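Local coordinates for protein cycloalternan-forming enzyme (Listeria monocytogenes serovar 1/2a, PDB 5F7U) that is a large multidomain member of glycoside hydrolase family 31, combining a TIM barrel with beta-rich domains, one of them a family 6 carbohydrate-binding module, at residues T125-N130 and I134-T139; L149-E154 and Y203-H208; D117-Q122 and G143-K148. The protein carries 1 engineered substitution. All coordinates share one frame; numbering follows the deposited sequence.

Contact 1: residues T125-N130 and I134-T139; sequences TSVVDN and ITLNMT
A beta hairpin with a classic beta bulge brings residues 125-130 and 134-139 together: Thr125 and Ser126 both face Asn137 across the antiparallel pair. Thr125 N donates to Asn137 O at 2.8 Å, whereas Ser126 N reaches that same oxygen only weakly; in return Asn137 N bonds to Ser126 O. Nearer the turn the ladder is regular, with Val128 and Thr135 exchanging two backbone hydrogen bonds, the shorter being Thr135 N to Val128 O at 2.8 Å.

Side chains alternate between two faces. On one, Asn137 uses ND2 to donate to Ser126 OG at 3.0 Å, the hydroxyl lying 20° out of the amide plane. Ser126 presents OG from a position between its own N and carbonyl carbon (chi1 71°). The other end of the amide, OD1, takes a hydrogen bond from Lys148, which fixes the flip of the group, while Asn137 ND2 also rests 3.6 Å from Val128 CG2. Further along this face two waters bridge Asn130 OD1 and Thr135 OG1. The tighter one sits 2.7 Å from Thr135 OG1 and donates to Asn130 OD1; the other bridge is weaker at its asparagine end.

The opposite face is mostly apolar. Val127 CG1 meets Ile134 CG2 at 3.7 Å where the two side chains cross, and Val127 CG2 lies 4.0 Å from Leu136 CD2, these side chains running side by side. Asp129 OD1 passes Ile134 CG1 and is hydrogen-bonded to Tyr178 OH and Gly131 N.

Strand 179-182 touches this face through Val180 and Asp182, and strand 148-153 hydrogen-bonds to the outer edge of 134-139, making the hairpin's second strand an interior one.

Contact 2: residues L149-E154 and Y203-H208; sequences LYLSFE and YRMEVH
Van der Waals contacts alone join residues 149-154 to 203-208, and two side-chain pairs make them: Leu149 with Tyr203 and Leu151 with Met205. The backbones stay well apart, the CA atoms of Leu149 and Tyr203 being 10.7 Å from each other, and no hydrogen bond crosses. In the first pair one methyl does the touching. Leu149 CD2 approaches the phenol end of Tyr203 obliquely, 3.9 Å from CZ and 3.5 Å from OH, and the two side chains meet at about a right angle. In the second pair Leu151 CD2 meets Met205 CE at 3.8 Å as the two side chains slide past each other in opposite directions. Met205 is extended through its first two torsions and then bends at the sulfur (chi3 -69°), which turns the terminal methyl to the leucine.

Polar bonds lie within 203-208 or lead out of it. The buried Tyr203 OH is satisfied by a hydrogen bond with Glu218, whose other carboxylate oxygen accepts from Met205 N. Away from the leucines, Glu206 joins two neighbours: OE2 uses its anti lone pair in a salt bridge with Arg204 NH1 at 2.8 Å, and OE1 accepts from His208 NE2, the oxygen lying in the imidazole plane. This row should hold the carboxylate steady.

Ile198 packs on Leu151 and Tyr203, Met161 on Leu151 and Met205, and Leu163 on Leu149. Alternate residues turned inward from facing strands, with a polar row outside, are characteristic of a beta-sandwich core, as in the galactose mutarotase-like domain of family 31 enzymes.

Contact 3: residues D117-Q122 and G143-K148; sequences DWEYVQ and GDFSPK
Both carboxylate oxygens of Glu119 are gripped, and they tie strand residues 117-122 to the loop 143-148, the connection between two successive antiparallel strands, 134-140 and 148-153. Glu119 OE1 accepts from a water at 2.8 Å, and that water in turn accepts from Phe145 N at 2.8 Å; the same carboxylate oxygen is hydrogen-bonded to Trp227 NE1. OE2 forms a salt bridge with Lys88 and takes a second water, which reaches Asp144 N only weakly. With partners on both oxygens the carboxylate's rotation is fixed, and the lysine would be expected to stabilise its negative charge in this buried position.

Glu119 reaches the loop as an extended chain beyond CG. No direct hydrogen bond crosses the contact. Instead, the acid comes against the loop by close packing: Glu119 OE2 stands 3.3 Å from Gly143 CA, at a glycine with positive phi (82°). OE1 approaches the Phe145 ring obliquely, and the carboxylate and ring planes are 73° apart.

Phe145 also meets the indole of Trp227, their planes at about 20°, so strand 214-229 shares in holding the loop. The atom of Phe145 closest to the acid is CD2, 3.5 Å from Glu119 OE1.

How the contacts relate
Following the chain from the N terminus, strand 106-129 supplies residues 117-122 and then 125-130. Contact 1 closes first, as a tight hairpin with 134-139. Contact 3 closes next, when loop 143-148 returns to 117-122, so contact 1 is nested inside its loop. Contact 2 follows in series, linking 149-154 to 203-208 over 48 intervening residues. The three touch one another through probable backbone hydrogen bonds: Leu136 N to Leu149 O and Ile134 O to Leu151 N join contacts 1 and 2, Gln122 N to Thr139 O joins 1 and 3, and Tyr203 N to Gln122 O joins 2 and 3. Together they tie the hairpin 106-129/134-140, the loop after it and strand 148-153 to strand 203-209.

Contact 1: residues T125-N130 and I134-T139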
loop_
_atom_site.group_PDB
_atom_site.type_symbol
_atom_site.label_atom_id
_atom_site.label_comp_id
_atom_site.label_asym_id
_atom_site.label_seq_id
_atom_site.Cartn_x
_atom_site.Cartn_y
_atom_site.Cartn_z
ATOM N N THR A 125 32.892 8.829 -25.571
ATOM C CA THR A 125 34.037 8.772 -26.470
ATOM C C THR A 125 34.151 7.433 -27.190
ATOM O O THR A 125 34.689 7.372 -28.295
ATOM C CB THR A 125 35.366 9.103 -25.756
ATOM O OG1 THR A 125 35.587 8.172 -24.698
ATOM C CG2 THR A 125 35.320 10.486 -25.175
ATOM N N SER A 126 33.652 6.371 -26.565
ATOM C CA SER A 126 33.596 5.062 -27.211
ATOM C C SER A 126 32.582 4.155 -26.535
ATOM O O SER A 126 32.229 4.339 -25.357
ATOM C CB SER A 126 34.980 4.391 -27.273
ATOM O OG SER A 126 35.424 3.955 -25.996
ATOM N N VAL A 127 32.123 3.178 -27.313
ATOM C CA VAL A 127 31.136 2.194 -26.888
ATOM C C VAL A 127 31.814 0.823 -27.000
ATOM O O VAL A 127 32.385 0.497 -28.040
ATOM C CB VAL A 127 29.881 2.238 -27.810
ATOM C CG1 VAL A 127 28.857 1.175 -27.425
ATOM C CG2 VAL A 127 29.240 3.615 -27.795
ATOM N N VAL A 128 31.763 0.040 -25.928
ATOM C CA VAL A 128 32.307 -1.321 -25.929
ATOM C C VAL A 128 31.150 -2.278 -25.607
ATOM O O VAL A 128 30.560 -2.214 -24.531
ATOM C CB VAL A 128 33.447 -1.482 -24.896
ATOM C CG1 VAL A 128 33.978 -2.905 -24.918
ATOM C CG2 VAL A 128 34.582 -0.491 -25.162
ATOM N N ASP A 129 30.813 -3.143 -26.562
ATOM C CA ASP A 129 29.721 -4.081 -26.364
ATOM C C ASP A 129 30.325 -5.417 -25.977
ATOM O O ASP A 129 31.016 -6.064 -26.784
ATOM C CB ASP A 129 28.866 -4.193 -27.632
ATOM C CG ASP A 129 27.713 -5.179 -27.481
ATOM O OD1 ASP A 129 27.598 -5.851 -26.424
ATOM O OD2 ASP A 129 26.928 -5.283 -28.438
ATOM N N ASN A 130 30.077 -5.808 -24.732
ATOM C CA ASN A 130 30.648 -7.044 -24.196
ATOM C C ASN A 130 29.687 -8.241 -24.258
ATOM O O ASN A 130 29.985 -9.301 -23.700
ATOM C CB ASN A 130 31.153 -6.817 -22.768
ATOM C CG ASN A 130 32.338 -5.864 -22.713
ATOM O OD1 ASN A 130 32.283 -4.818 -22.028
ATOM N ND2 ASN A 130 33.382 -6.183 -23.436
ATOM N N ILE A 134 27.011 -3.369 -21.936
ATOM C CA ILE A 134 27.639 -2.369 -22.803
ATOM C C ILE A 134 28.329 -1.331 -21.921
ATOM O O ILE A 134 27.739 -0.869 -20.942
ATOM C CB ILE A 134 26.587 -1.674 -23.697
ATOM C CG1 ILE A 134 25.881 -2.699 -24.594
ATOM C CG2 ILE A 134 27.233 -0.579 -24.554
ATOM C CD1 ILE A 134 24.632 -2.137 -25.238
ATOM N N THR A 135 29.562 -0.961 -22.260
ATOM C CA THR A 135 30.268 0.110 -21.554
ATOM C C THR A 135 30.256 1.357 -22.408
ATOM O O THR A 135 30.645 1.314 -23.583
ATOM C CB THR A 135 31.743 -0.276 -21.316
ATOM O OG1 THR A 135 31.786 -1.502 -20.579
ATOM C CG2 THR A 135 32.530 0.839 -20.575
ATOM N N LEU A 136 29.855 2.477 -21.813
ATOM C CA LEU A 136 30.037 3.770 -22.471
ATOM C C LEU A 136 31.209 4.461 -21.792
ATOM O O LEU A 136 31.126 4.799 -20.618
ATOM C CB LEU A 136 28.760 4.617 -22.357
ATOM C CG LEU A 136 27.429 3.990 -22.809
ATOM C CD1 LEU A 136 26.280 4.982 -22.625
ATOM C CD2 LEU A 136 27.475 3.533 -24.256
ATOM N N ASN A 137 32.313 4.619 -22.519
ATOM C CA ASN A 137 33.470 5.349 -22.010
ATOM C C ASN A 137 33.211 6.826 -22.191
ATOM O O ASN A 137 32.851 7.262 -23.294
ATOM C CB ASN A 137 34.732 4.895 -22.735
ATOM C CG ASN A 137 35.126 3.479 -22.364
ATOM O OD1 ASN A 137 35.405 3.193 -21.201
ATOM N ND2 ASN A 137 35.165 2.601 -23.342
ATOM N N MET A 138 33.399 7.599 -21.124
ATOM C CA MET A 138 32.978 8.990 -21.117
ATOM C C MET A 138 34.073 9.968 -20.734
ATOM O O MET A 138 35.038 9.600 -20.055
ATOM C CB MET A 138 31.791 9.155 -20.170
ATOM C CG MET A 138 30.547 8.455 -20.666
ATOM S SD MET A 138 29.354 8.174 -19.357
ATOM C CE MET A 138 27.881 8.028 -20.363
ATOM N N THR A 139 33.918 11.209 -21.190
ATOM C CA THR A 139 34.716 12.330 -20.666
ATOM C C THR A 139 33.895 13.009 -19.576
ATOM O O THR A 139 32.688 12.776 -19.463
ATOM C CB THR A 139 35.108 13.355 -21.731
ATOM O OG1 THR A 139 33.953 13.705 -22.501
ATOM C CG2 THR A 139 36.185 12.778 -22.628
HETATM O O HOH W 1 34.578 -2.585 -21.055
HETATM O O HOH W 2 30.269 -3.715 -20.282
#

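Contact 2: residues L149-E154 and Y203-H208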
loop_
_atom_site.group_PDB
_atom_site.type_symbol
_atom_site.label_atom_id
_atom_site.label_comp_id
_atom_site.label_asym_id
_atom_site.label_seq_id
_atom_site.Cartn_x
_atom_site.Cartn_y
_atom_site.Cartn_z
ATOM N N LEU A 149 29.957 4.405 -17.939
ATOM C CA LEU A 149 28.564 4.072 -17.665
ATOM C C LEU A 149 28.263 2.706 -18.277
ATOM O O LEU A 149 28.424 2.520 -19.481
ATOM C CB LEU A 149 27.630 5.119 -18.247
ATOM C CG LEU A 149 26.127 4.865 -18.046
ATOM C CD1 LEU A 149 25.734 4.835 -16.563
ATOM C CD2 LEU A 149 25.344 5.956 -18.762
ATOM N N TYR A 150 27.790 1.787 -17.447
ATOM C CA TYR A 150 27.488 0.432 -17.894
ATOM C C TYR A 150 26.001 0.240 -18.041
ATOM O O TYR A 150 25.242 0.582 -17.138
ATOM C CB TYR A 150 27.978 -0.573 -16.864
ATOM C CG TYR A 150 29.453 -0.540 -16.683
ATOM C CD1 TYR A 150 30.288 -1.279 -17.523
ATOM C CD2 TYR A 150 30.021 0.201 -15.651
ATOM C CE1 TYR A 150 31.663 -1.255 -17.341
ATOM C CE2 TYR A 150 31.397 0.226 -15.466
ATOM C CZ TYR A 150 32.201 -0.490 -16.316
ATOM O OH TYR A 150 33.557 -0.487 -16.125
ATOM N N LEU A 151 25.604 -0.351 -19.165
ATOM C CA LEU A 151 24.200 -0.646 -19.433
ATOM C C LEU A 151 24.044 -2.151 -19.493
ATOM O O LEU A 151 24.838 -2.831 -20.134
ATOM C CB LEU A 151 23.753 -0.048 -20.772
ATOM C CG LEU A 151 24.096 1.404 -21.108
ATOM C CD1 LEU A 151 23.568 1.773 -22.485
ATOM C CD2 LEU A 151 23.533 2.358 -20.067
ATOM N N SER A 152 23.006 -2.653 -18.829
ATOM C CA SER A 152 22.652 -4.056 -18.909
ATOM C C SER A 152 21.140 -4.190 -18.830
ATOM O O SER A 152 20.438 -3.250 -18.430
ATOM C CB SER A 152 23.336 -4.873 -17.796
ATOM O OG SER A 152 22.976 -4.397 -16.505
ATOM N N PHE A 153 20.645 -5.366 -19.200
ATOM C CA PHE A 153 19.211 -5.626 -19.171
ATOM C C PHE A 153 18.868 -6.632 -18.102
ATOM O O PHE A 153 19.178 -7.798 -18.224
ATOM C CB PHE A 153 18.735 -6.074 -20.566
ATOM C CG PHE A 153 18.781 -4.970 -21.581
ATOM C CD1 PHE A 153 17.762 -4.013 -21.634
ATOM C CD2 PHE A 153 19.886 -4.832 -22.440
ATOM C CE1 PHE A 153 17.817 -2.957 -22.554
ATOM C CE2 PHE A 153 19.943 -3.779 -23.354
ATOM C CZ PHE A 153 18.908 -2.840 -23.411
ATOM N N GLU A 154 18.229 -6.167 -17.035
ATOM C CA GLU A 154 17.678 -7.080 -16.030
ATOM C C GLU A 154 16.630 -7.992 -16.690
ATOM O O GLU A 154 16.532 -9.173 -16.373
ATOM C CB GLU A 154 17.105 -6.275 -14.851
ATOM C CG GLU A 154 16.644 -7.109 -13.654
ATOM C CD GLU A 154 15.256 -7.701 -13.815
ATOM O OE1 GLU A 154 14.448 -7.156 -14.597
ATOM O OE2 GLU A 154 14.955 -8.728 -13.176
ATOM N N TYR A 203 26.568 13.652 -24.161
ATOM C CA TYR A 203 25.872 12.442 -23.742
ATOM C C TYR A 203 24.444 12.792 -23.313
ATOM O O TYR A 203 24.253 13.700 -22.525
ATOM C CB TYR A 203 26.612 11.732 -22.597
ATOM C CG TYR A 203 25.696 10.819 -21.818
ATOM C CD1 TYR A 203 25.305 9.578 -22.348
ATOM C CD2 TYR A 203 25.159 11.223 -20.582
ATOM C CE1 TYR A 203 24.421 8.755 -21.648
ATOM C CE2 TYR A 203 24.272 10.397 -19.873
ATOM C CZ TYR A 203 23.906 9.172 -20.421
ATOM O OH TYR A 203 23.021 8.357 -19.754
ATOM N N ARG A 204 23.461 12.080 -23.859
ATOM C CA ARG A 204 22.067 12.212 -23.420
ATOM C C ARG A 204 21.301 10.969 -23.813
ATOM O O ARG A 204 21.296 10.576 -24.998
ATOM C CB ARG A 204 21.406 13.460 -24.039
ATOM C CG ARG A 204 20.012 13.711 -23.500
ATOM C CD ARG A 204 19.406 14.987 -24.072
ATOM N NE ARG A 204 18.005 15.006 -23.651
ATOM C CZ ARG A 204 16.986 14.606 -24.404
ATOM N NH1 ARG A 204 17.185 14.226 -25.671
ATOM N NH2 ARG A 204 15.757 14.636 -23.895
ATOM N N MET A 205 20.647 10.358 -22.821
ATOM C CA MET A 205 19.871 9.135 -23.027
ATOM C C MET A 205 18.372 9.419 -23.124
ATOM O O MET A 205 17.832 10.171 -22.313
ATOM C CB MET A 205 20.103 8.174 -21.857
ATOM C CG MET A 205 19.351 6.858 -21.985
ATOM S SD MET A 205 19.531 5.795 -20.552
ATOM C CE MET A 205 21.256 5.326 -20.665
ATOM N N GLU A 206 17.731 8.801 -24.111
ATOM C CA GLU A 206 16.272 8.684 -24.165
ATOM C C GLU A 206 15.891 7.222 -24.105
ATOM O O GLU A 206 16.448 6.402 -24.845
ATOM C CB GLU A 206 15.714 9.254 -25.472
ATOM C CG GLU A 206 15.953 10.739 -25.678
ATOM C CD GLU A 206 15.430 11.277 -27.010
ATOM O OE1 GLU A 206 14.923 10.513 -27.863
ATOM O OE2 GLU A 206 15.575 12.492 -27.223
ATOM N N VAL A 207 14.886 6.915 -23.291
ATOM C CA VAL A 207 14.382 5.549 -23.189
ATOM C C VAL A 207 13.034 5.515 -23.912
ATOM O O VAL A 207 12.114 6.230 -23.554
ATOM C CB VAL A 207 14.248 5.112 -21.709
ATOM C CG1 VAL A 207 13.666 3.715 -21.611
ATOM C CG2 VAL A 207 15.629 5.134 -21.045
ATOM N N HIS A 208 12.951 4.688 -24.947
ATOM C CA HIS A 208 11.744 4.530 -25.723
ATOM C C HIS A 208 11.268 3.079 -25.612
ATOM O O HIS A 208 12.061 2.153 -25.350
ATOM C CB HIS A 208 12.007 4.824 -27.217
ATOM C CG HIS A 208 12.427 6.233 -27.514
ATOM N ND1 HIS A 208 11.590 7.139 -28.124
ATOM C CD2 HIS A 208 13.599 6.883 -27.316
ATOM C CE1 HIS A 208 12.218 8.293 -28.279
ATOM N NE2 HIS A 208 13.440 8.165 -27.800
#

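Contact 3: residues D117-Q122 and G143-K148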
loop_
_atom_site.group_PDB
_atom_site.type_symbol
_atom_site.label_atom_id
_atom_site.label_comp_id
_atom_site.label_asym_id
_atom_site.label_seq_id
_atom_site.Cartn_x
_atom_site.Cartn_y
_atom_site.Cartn_z
ATOM N N ASP A 117 33.107 19.456 -5.334
ATOM C CA ASP A 117 32.276 20.124 -6.324
ATOM C C ASP A 117 31.768 19.098 -7.319
ATOM O O ASP A 117 32.284 17.976 -7.383
ATOM C CB ASP A 117 33.036 21.276 -7.033
ATOM C CG ASP A 117 32.103 22.396 -7.520
ATOM O OD1 ASP A 117 30.867 22.219 -7.598
ATOM O OD2 ASP A 117 32.628 23.485 -7.838
ATOM N N TRP A 118 30.733 19.478 -8.065
ATOM C CA TRP A 118 30.120 18.597 -9.060
ATOM C C TRP A 118 30.977 18.412 -10.302
ATOM O O TRP A 118 31.574 19.368 -10.814
ATOM C CB TRP A 118 28.716 19.115 -9.428
ATOM C CG TRP A 118 27.742 18.912 -8.306
ATOM C CD1 TRP A 118 27.343 19.838 -7.376
ATOM C CD2 TRP A 118 27.086 17.695 -7.970
ATOM N NE1 TRP A 118 26.459 19.261 -6.483
ATOM C CE2 TRP A 118 26.300 17.944 -6.812
ATOM C CE3 TRP A 118 27.108 16.399 -8.516
ATOM C CZ2 TRP A 118 25.507 16.957 -6.215
ATOM C CZ3 TRP A 118 26.326 15.398 -7.910
ATOM C CH2 TRP A 118 25.529 15.694 -6.770
ATOM N N GLU A 119 31.028 17.164 -10.769
ATOM C CA GLU A 119 31.593 16.807 -12.072
ATOM C C GLU A 119 30.496 16.043 -12.797
ATOM O O GLU A 119 29.754 15.270 -12.167
ATOM C CB GLU A 119 32.814 15.916 -11.910
ATOM C CG GLU A 119 33.971 16.585 -11.171
ATOM C CD GLU A 119 35.177 15.683 -10.978
ATOM O OE1 GLU A 119 35.110 14.454 -11.237
ATOM O OE2 GLU A 119 36.211 16.220 -10.540
ATOM N N TYR A 120 30.364 16.276 -14.099
ATOM C CA TYR A 120 29.294 15.650 -14.875
ATOM C C TYR A 120 29.867 14.927 -16.065
ATOM O O TYR A 120 30.965 15.218 -16.490
ATOM C CB TYR A 120 28.275 16.684 -15.367
ATOM C CG TYR A 120 27.589 17.463 -14.271
ATOM C CD1 TYR A 120 26.405 16.978 -13.694
ATOM C CD2 TYR A 120 28.103 18.698 -13.823
ATOM C CE1 TYR A 120 25.753 17.687 -12.690
ATOM C CE2 TYR A 120 27.462 19.410 -12.810
ATOM C CZ TYR A 120 26.289 18.895 -12.260
ATOM O OH TYR A 120 25.642 19.594 -11.263
ATOM N N VAL A 121 29.114 13.961 -16.579
ATOM C CA VAL A 121 29.453 13.316 -17.845
ATOM C C VAL A 121 29.373 14.389 -18.932
ATOM O O VAL A 121 28.391 15.143 -18.994
ATOM C CB VAL A 121 28.492 12.138 -18.160
ATOM C CG1 VAL A 121 28.715 11.619 -19.568
ATOM C CG2 VAL A 121 28.682 11.008 -17.154
ATOM N N GLN A 122 30.411 14.456 -19.767
ATOM C CA GLN A 122 30.399 15.314 -20.950
ATOM C C GLN A 122 29.954 14.502 -22.171
ATOM O O GLN A 122 28.762 14.493 -22.489
ATOM C CB GLN A 122 31.756 16.011 -21.154
ATOM C CG GLN A 122 31.891 16.843 -22.441
ATOM C CD GLN A 122 30.798 17.884 -22.613
ATOM O OE1 GLN A 122 30.460 18.610 -21.671
ATOM N NE2 GLN A 122 30.246 17.982 -23.834
ATOM N N GLY A 143 37.690 17.868 -13.652
ATOM C CA GLY A 143 38.427 16.804 -12.975
ATOM C C GLY A 143 39.153 15.882 -13.933
ATOM O O GLY A 143 39.033 16.017 -15.153
ATOM N N ASP A 144 39.886 14.924 -13.379
ATOM C CA ASP A 144 40.720 14.018 -14.183
ATOM C C ASP A 144 40.244 12.556 -14.218
ATOM O O ASP A 144 41.027 11.655 -14.527
ATOM C CB ASP A 144 42.188 14.107 -13.744
ATOM C CG ASP A 144 42.388 13.775 -12.266
ATOM O OD1 ASP A 144 41.486 13.165 -11.623
ATOM O OD2 ASP A 144 43.464 14.151 -11.735
ATOM N N PHE A 145 38.967 12.310 -13.913
ATOM C CA PHE A 145 38.456 10.937 -13.947
ATOM C C PHE A 145 38.206 10.478 -15.382
ATOM O O PHE A 145 38.061 11.307 -16.271
ATOM C CB PHE A 145 37.128 10.819 -13.180
ATOM C CG PHE A 145 37.234 10.974 -11.682
ATOM C CD1 PHE A 145 38.463 10.979 -11.010
ATOM C CD2 PHE A 145 36.064 11.077 -10.924
ATOM C CE1 PHE A 145 38.519 11.122 -9.616
ATOM C CE2 PHE A 145 36.117 11.203 -9.538
ATOM C CZ PHE A 145 37.343 11.238 -8.885
ATOM N N SER A 146 38.157 9.160 -15.589
ATOM C CA SER A 146 37.704 8.574 -16.853
ATOM C C SER A 146 36.436 7.755 -16.616
ATOM O O SER A 146 36.507 6.522 -16.503
ATOM C CB SER A 146 38.795 7.706 -17.475
ATOM O OG SER A 146 39.980 8.453 -17.656
ATOM N N PRO A 147 35.271 8.433 -16.527
ATOM C CA PRO A 147 34.025 7.712 -16.182
ATOM C C PRO A 147 33.590 6.642 -17.173
ATOM O O PRO A 147 33.886 6.725 -18.369
ATOM C CB PRO A 147 32.963 8.800 -16.078
ATOM C CG PRO A 147 33.565 10.045 -16.602
ATOM C CD PRO A 147 35.038 9.882 -16.723
ATOM N N LYS A 148 32.918 5.632 -16.636
ATOM C CA LYS A 148 32.305 4.588 -17.455
ATOM C C LYS A 148 30.891 4.401 -16.987
ATOM O O LYS A 148 30.656 4.272 -15.782
ATOM C CB LYS A 148 33.043 3.265 -17.284
ATOM C CG LYS A 148 34.437 3.258 -17.907
ATOM C CD LYS A 148 35.135 1.972 -17.504
ATOM C CE LYS A 148 36.611 1.973 -17.882
ATOM N NZ LYS A 148 36.767 1.476 -19.276
HETATM O O HOH W 3 36.673 13.931 -13.510
HETATM O O HOH W 4 38.309 14.326 -10.343
#